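Local atomic coordinates of diaminopimelate decarboxylase (Methanocaldococcus jannaschii, PDB entry 1TWI), a protein that catalyses the pyridoxal-phosphate-dependent decarboxylation of meso-diaminopimelate to L-lysine, the last step of lysine biosynthesis by the diaminopimelate pathway. Residues F62-A67 with L289-S294; N45-A50 with P262-L267. All blocks are in the same frame, centred on the assembly; numbering follows the deposited sequence.

Contact 1: residues F62-A67 with L289-S294. With PLP (pyridoxal-5'-phosphate), chain E.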
loop_
_atom_site.group_PDB
_atom_site.type_symbol
_atom_site.label_atom_id
_atom_site.label_comp_id
_atom_site.label_asym_id
_atom_site.label_seq_id
_atom_site.Cartn_x
_atom_site.Cartn_y
_atom_site.Cartn_z
ATOM N N PHE A 62 26.088 23.768 0.183
ATOM C CA PHE A 62 24.702 23.497 0.598
ATOM C C PHE A 62 24.176 22.507 -0.457
ATOM O O PHE A 62 24.208 22.808 -1.669
ATOM C CB PHE A 62 23.796 24.752 0.600
ATOM C CG PHE A 62 22.335 24.413 0.818
ATOM C CD1 PHE A 62 21.904 23.894 2.028
ATOM C CD2 PHE A 62 21.413 24.524 -0.226
ATOM C CE1 PHE A 62 20.553 23.481 2.194
ATOM C CE2 PHE A 62 20.061 24.113 -0.073
ATOM C CZ PHE A 62 19.646 23.599 1.129
ATOM N N ILE A 63 23.681 21.352 -0.013
ATOM C CA ILE A 63 23.221 20.321 -0.962
ATOM C C ILE A 63 21.812 19.877 -0.676
ATOM O O ILE A 63 21.512 19.511 0.448
ATOM C CB ILE A 63 24.089 19.016 -0.864
ATOM C CG1 ILE A 63 25.534 19.352 -1.206
ATOM C CG2 ILE A 63 23.557 17.891 -1.849
ATOM C CD1 ILE A 63 26.479 18.166 -0.908
ATOM N N VAL A 64 20.960 19.886 -1.691
ATOM C CA VAL A 64 19.604 19.377 -1.512
ATOM C C VAL A 64 19.659 17.902 -1.969
ATOM O O VAL A 64 19.904 17.603 -3.151
ATOM C CB VAL A 64 18.609 20.136 -2.409
ATOM C CG1 VAL A 64 17.194 19.580 -2.223
ATOM C CG2 VAL A 64 18.663 21.637 -2.076
ATOM N N ALA A 65 19.493 16.973 -1.045
ATOM C CA ALA A 65 19.484 15.566 -1.451
ATOM C C ALA A 65 18.017 15.136 -1.477
ATOM O O ALA A 65 17.436 14.702 -0.442
ATOM C CB ALA A 65 20.300 14.701 -0.459
ATOM N N TYR A 66 17.413 15.254 -2.658
ATOM C CA TYR A 66 15.990 14.917 -2.803
ATOM C C TYR A 66 15.675 13.502 -2.339
ATOM O O TYR A 66 16.335 12.566 -2.732
ATOM C CB TYR A 66 15.548 15.178 -4.264
ATOM C CG TYR A 66 14.220 14.597 -4.600
ATOM C CD1 TYR A 66 13.056 15.016 -3.948
ATOM C CD2 TYR A 66 14.119 13.591 -5.571
ATOM C CE1 TYR A 66 11.815 14.453 -4.246
ATOM C CE2 TYR A 66 12.883 13.016 -5.878
ATOM C CZ TYR A 66 11.739 13.442 -5.212
ATOM O OH TYR A 66 10.547 12.810 -5.476
ATOM N N ALA A 67 14.680 13.346 -1.477
ATOM C CA ALA A 67 14.379 12.012 -0.995
ATOM C C ALA A 67 13.575 11.220 -2.050
ATOM O O ALA A 67 12.342 11.450 -2.230
ATOM C CB ALA A 67 13.589 12.091 0.283
ATOM N N LEU A 289 20.227 18.886 3.215
ATOM C CA LEU A 289 18.847 18.654 3.653
ATOM C C LEU A 289 18.316 17.569 2.719
ATOM O O LEU A 289 18.817 17.414 1.603
ATOM C CB LEU A 289 17.952 19.916 3.516
ATOM C CG LEU A 289 18.412 21.146 4.322
ATOM C CD1 LEU A 289 17.311 22.269 4.277
ATOM C CD2 LEU A 289 18.659 20.720 5.754
ATOM N N GLU A 290 17.287 16.851 3.164
ATOM C CA GLU A 290 16.724 15.741 2.376
ATOM C C GLU A 290 15.255 15.906 2.158
ATOM O O GLU A 290 14.489 15.011 2.442
ATOM C CB GLU A 290 16.975 14.396 3.087
ATOM C CG GLU A 290 18.497 14.050 3.319
ATOM C CD GLU A 290 18.695 12.775 4.199
ATOM O OE1 GLU A 290 17.806 12.424 5.018
ATOM O OE2 GLU A 290 19.764 12.159 4.089
ATOM N N PRO A 291 14.820 17.069 1.628
ATOM C CA PRO A 291 13.385 17.204 1.434
ATOM C C PRO A 291 12.849 16.196 0.404
ATOM O O PRO A 291 13.540 15.893 -0.598
ATOM C CB PRO A 291 13.222 18.657 0.953
ATOM C CG PRO A 291 14.492 18.897 0.134
ATOM C CD PRO A 291 15.581 18.169 0.981
ATOM N N GLY A 292 11.636 15.690 0.664
ATOM C CA GLY A 292 10.962 14.779 -0.256
ATOM C C GLY A 292 9.639 15.466 -0.646
ATOM O O GLY A 292 9.506 16.105 -1.695
ATOM N N ARG A 293 8.666 15.330 0.247
ATOM C CA ARG A 293 7.334 15.905 0.085
ATOM C C ARG A 293 7.414 17.371 -0.297
ATOM O O ARG A 293 6.754 17.794 -1.231
ATOM C CB ARG A 293 6.562 15.766 1.399
ATOM C CG ARG A 293 5.036 15.887 1.291
ATOM C CD ARG A 293 4.440 16.052 2.739
ATOM N NE ARG A 293 4.857 14.946 3.619
ATOM C CZ ARG A 293 4.228 13.772 3.697
ATOM N NH1 ARG A 293 3.120 13.509 2.977
ATOM N NH2 ARG A 293 4.750 12.833 4.461
ATOM N N SER A 294 8.250 18.160 0.382
ATOM C CA SER A 294 8.283 19.584 0.046
ATOM C C SER A 294 8.890 19.970 -1.318
ATOM O O SER A 294 8.884 21.168 -1.697
ATOM C CB SER A 294 8.918 20.414 1.200
ATOM O OG SER A 294 10.235 19.987 1.473
HETATM N N1 PLP E . 15.277 11.615 4.915
HETATM C C2 PLP E . 14.938 10.407 5.499
HETATM C C2A PLP E . 16.069 9.660 6.246
HETATM C C3 PLP E . 13.630 9.957 5.340
HETATM O O3 PLP E . 13.332 8.768 5.924
HETATM C C4 PLP E . 12.657 10.661 4.679
HETATM C C4A PLP E . 11.215 10.061 4.566
HETATM O O4A PLP E . 11.101 8.908 4.840
HETATM C C5 PLP E . 12.993 11.898 4.083
HETATM C C6 PLP E . 14.299 12.336 4.238
HETATM C C5A PLP E . 12.056 12.821 3.317
HETATM O O4P PLP E . 10.923 13.238 4.121
HETATM P P PLP E . 9.878 14.305 3.587
HETATM O O1P PLP E . 8.904 14.409 4.689
HETATM O O2P PLP E . 9.275 13.692 2.354
HETATM O O3P PLP E . 10.586 15.557 3.333
#
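Ile63 and Ala65 hold Leu289 between them by backbone bonds: Leu289 N gives to Ile63 O (3.1 Å) and Ala65 N gives to Leu289 O (2.8 Å). A third bond, Ala67 N to Pro291 O at 2.9 Å, reaches its carbonyl from above the plane, 41° out of it, where the second chain has already left the regular strand. Between these bonds Glu290 CA sets its hydrogen against Ala65 O (3.1 Å), and Tyr66 CA does likewise toward Pro291 O. The pairing is parallel and joins the first strand of the TIM-like barrel to its last, 286-289, closing the barrel of this class-II decarboxylase.

Apolar contacts line the face that carries Val64 and Leu289. Phe62 turns its ring edge to Leu289, and Phe62 CE1 lies 3.8 Å from Leu289 CG, while Phe51 stacks on the ring. Val64 CG1, anti to the backbone N (chi1 179°), points along the strand and touches Pro291 CG, the two side chains crossing at about a right angle.

A further set of contacts holds pyridoxal phosphate. Glu290 CG stands anti to its carbonyl carbon and the chain runs on extended, which brings OE1 to 2.7 Å from the pyridine N1; OE1 is hydrogen-bonded to His208, and OE2 to Asn111 and Asn246. A carboxylate here would probably stabilise a protonated pyridine nitrogen. At the phosphate, Gly292 N, at the N-cap of helix 293-296, binds O3P, and Arg293 N binds O2P at 2.7 Å in a nearly straight bond (171°). The apolar member is Ala67 CB, packed against the phosphate-bearing methylene, C5A.

Contact 2: residues N45-A50 with P262-L267; sequences NRYIEA and PTQKDL
Gln264 sets its CG methylene over the face of the Tyr47 ring, 3.4 Å from the centroid and only 9° off the normal, a CH-pi contact almost exactly above the ring centre. The side chain bends at chi2 (89°), and the amide stands steeply to the ring, their planes 75° apart, leaving Gln264 NE2 3.8 Å from CE2 of Tyr47. The Tyr47 hydroxyl is engaged by Ser294, beside the phosphate-binding turn. Arg46 CB lies over a face of the amide, 3.5 Å from Gln264 NE2. Arg46 then runs extended past the amide and turns its guanidinium edge to a water, which accepts from both Arg46 NH1 and Gln264 NE2; NH2 of the same group forms a salt bridge with Asp5.

Farther along helix 37-58, Ala50 presses its methyl against the first turn of helix 264-276, with Ala50 CB 3.6 Å from Gln264 O and CG of Lys265 alongside. Leu267 brings CD2 obliquely to CE1 of the Tyr47 ring (4.1 Å). Thr263 and Asp266 start the second helix with a capping box: Thr263 N gives to Asp266 OD2 (2.9 Å), and the return bond from Asp266 N to Thr263 OG1 is weak.

Between 45-50 and 262-267, on neighbouring helices outside the barrel, there is no direct hydrogen bond. Cohesion therefore rests on methylenes and methyls packed together and on one aromatic face, with a water-mediated polar link at the rim.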
loop_
_atom_site.group_PDB
_atom_site.type_symbol
_atom_site.label_atom_id
_atom_site.label_comp_id
_atom_site.label_asym_id
_atom_site.label_seq_id
_atom_site.Cartn_x
_atom_site.Cartn_y
_atom_site.Cartn_z
ATOM N N ASN A 45 13.645 25.805 -6.322
ATOM C CA ASN A 45 14.241 27.144 -6.254
ATOM C C ASN A 45 13.957 27.819 -4.892
ATOM O O ASN A 45 14.757 28.642 -4.469
ATOM C CB ASN A 45 13.702 28.040 -7.346
ATOM C CG ASN A 45 14.212 27.643 -8.747
ATOM O OD1 ASN A 45 15.232 26.924 -8.890
ATOM N ND2 ASN A 45 13.514 28.131 -9.781
ATOM N N ARG A 46 12.828 27.507 -4.243
ATOM C CA ARG A 46 12.570 28.084 -2.933
ATOM C C ARG A 46 13.643 27.625 -1.917
ATOM O O ARG A 46 14.077 28.396 -1.000
ATOM C CB ARG A 46 11.166 27.702 -2.444
ATOM C CG ARG A 46 10.088 28.658 -3.006
ATOM C CD ARG A 46 8.658 28.172 -2.704
ATOM N NE ARG A 46 7.680 29.076 -3.309
ATOM C CZ ARG A 46 6.439 28.726 -3.660
ATOM N NH1 ARG A 46 6.012 27.491 -3.462
ATOM N NH2 ARG A 46 5.634 29.608 -4.277
ATOM N N TYR A 47 14.031 26.354 -2.021
ATOM C CA TYR A 47 15.103 25.887 -1.158
ATOM C C TYR A 47 16.420 26.562 -1.470
ATOM O O TYR A 47 17.154 27.027 -0.553
ATOM C CB TYR A 47 15.289 24.375 -1.310
ATOM C CG TYR A 47 14.436 23.608 -0.309
ATOM C CD1 TYR A 47 14.846 23.478 1.031
ATOM C CD2 TYR A 47 13.256 23.001 -0.704
ATOM C CE1 TYR A 47 14.061 22.735 1.956
ATOM C CE2 TYR A 47 12.467 22.270 0.199
ATOM C CZ TYR A 47 12.886 22.155 1.513
ATOM O OH TYR A 47 12.107 21.467 2.378
ATOM N N ILE A 48 16.713 26.695 -2.751
ATOM C CA ILE A 48 18.010 27.284 -3.109
ATOM C C ILE A 48 18.075 28.725 -2.656
ATOM O O ILE A 48 19.068 29.162 -2.125
ATOM C CB ILE A 48 18.228 27.219 -4.629
ATOM C CG1 ILE A 48 18.225 25.723 -5.057
ATOM C CG2 ILE A 48 19.557 27.970 -5.021
ATOM C CD1 ILE A 48 19.345 24.865 -4.370
ATOM N N GLU A 49 17.005 29.467 -2.899
ATOM C CA GLU A 49 16.989 30.868 -2.535
ATOM C C GLU A 49 17.045 31.047 -1.006
ATOM O O GLU A 49 17.770 31.906 -0.472
ATOM C CB GLU A 49 15.742 31.529 -3.101
ATOM C CG GLU A 49 15.678 32.978 -2.763
ATOM C CD GLU A 49 16.599 33.846 -3.622
ATOM O OE1 GLU A 49 16.663 35.050 -3.307
ATOM O OE2 GLU A 49 17.239 33.333 -4.598
ATOM N N ALA A 50 16.309 30.196 -0.305
ATOM C CA ALA A 50 16.282 30.288 1.127
ATOM C C ALA A 50 17.612 29.891 1.769
ATOM O O ALA A 50 18.023 30.500 2.764
ATOM C CB ALA A 50 15.163 29.436 1.679
ATOM N N PRO A 262 4.902 27.207 7.817
ATOM C CA PRO A 262 6.309 27.576 7.600
ATOM C C PRO A 262 6.798 27.207 6.203
ATOM O O PRO A 262 6.446 26.140 5.679
ATOM C CB PRO A 262 7.039 26.777 8.663
ATOM C CG PRO A 262 5.977 26.546 9.711
ATOM C CD PRO A 262 4.770 26.232 8.898
ATOM N N THR A 263 7.598 28.100 5.611
ATOM C CA THR A 263 8.170 27.893 4.276
ATOM C C THR A 263 9.628 27.553 4.376
ATOM O O THR A 263 10.213 27.554 5.454
ATOM C CB THR A 263 8.154 29.196 3.426
ATOM O OG1 THR A 263 8.975 30.185 4.080
ATOM C CG2 THR A 263 6.728 29.712 3.261
ATOM N N GLN A 264 10.241 27.356 3.220
ATOM C CA GLN A 264 11.665 27.044 3.156
ATOM C C GLN A 264 12.452 28.178 3.815
ATOM O O GLN A 264 13.473 27.947 4.478
ATOM C CB GLN A 264 12.117 26.874 1.690
ATOM C CG GLN A 264 11.594 25.575 1.021
ATOM C CD GLN A 264 10.227 25.737 0.339
ATOM O OE1 GLN A 264 9.395 26.535 0.769
ATOM N NE2 GLN A 264 9.987 24.950 -0.708
ATOM N N LYS A 265 12.016 29.406 3.580
ATOM C CA LYS A 265 12.677 30.577 4.188
ATOM C C LYS A 265 12.639 30.501 5.690
ATOM O O LYS A 265 13.649 30.800 6.349
ATOM C CB LYS A 265 12.009 31.905 3.767
ATOM C CG LYS A 265 12.188 32.198 2.298
ATOM C CD LYS A 265 11.685 33.639 1.863
ATOM C CE LYS A 265 12.164 33.962 0.443
ATOM N NZ LYS A 265 11.741 35.349 0.024
ATOM N N ASP A 266 11.483 30.134 6.236
ATOM C CA ASP A 266 11.354 29.993 7.697
ATOM C C ASP A 266 12.313 28.887 8.210
ATOM O O ASP A 266 12.978 29.036 9.262
ATOM C CB ASP A 266 9.933 29.619 8.119
ATOM C CG ASP A 266 8.929 30.719 7.820
ATOM O OD1 ASP A 266 9.275 31.885 8.112
ATOM O OD2 ASP A 266 7.830 30.410 7.302
ATOM N N LEU A 267 12.380 27.792 7.462
ATOM C CA LEU A 267 13.262 26.700 7.828
ATOM C C LEU A 267 14.741 27.135 7.843
ATOM O O LEU A 267 15.477 26.817 8.765
ATOM C CB LEU A 267 13.089 25.538 6.845
ATOM C CG LEU A 267 13.899 24.282 7.231
ATOM C CD1 LEU A 267 13.301 23.644 8.537
ATOM C CD2 LEU A 267 13.766 23.257 6.026
HETATM O O HOH W 1 7.244 25.228 -1.825
#

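In the fold
The two contacts interleave along the chain in the order 45-50, 62-67, 262-267, 289-294, and their centres lie 12 Å apart. Helix 37-58 leads directly into strand 62-67, while helix 264-276 precedes strand 286-289. Contact 1 therefore closes the ring of strands, and contact 2 joins the helices that precede those strands, in the layer around it. Tyr47 connects the layers: its hydroxyl end packs on Pro291 CB and its ring on Leu289. Ile48 adds a further contact to Val64. The cofactor phosphate sits at the end of this closure, so the seam between the barrel's first and last strands forms part of the active site.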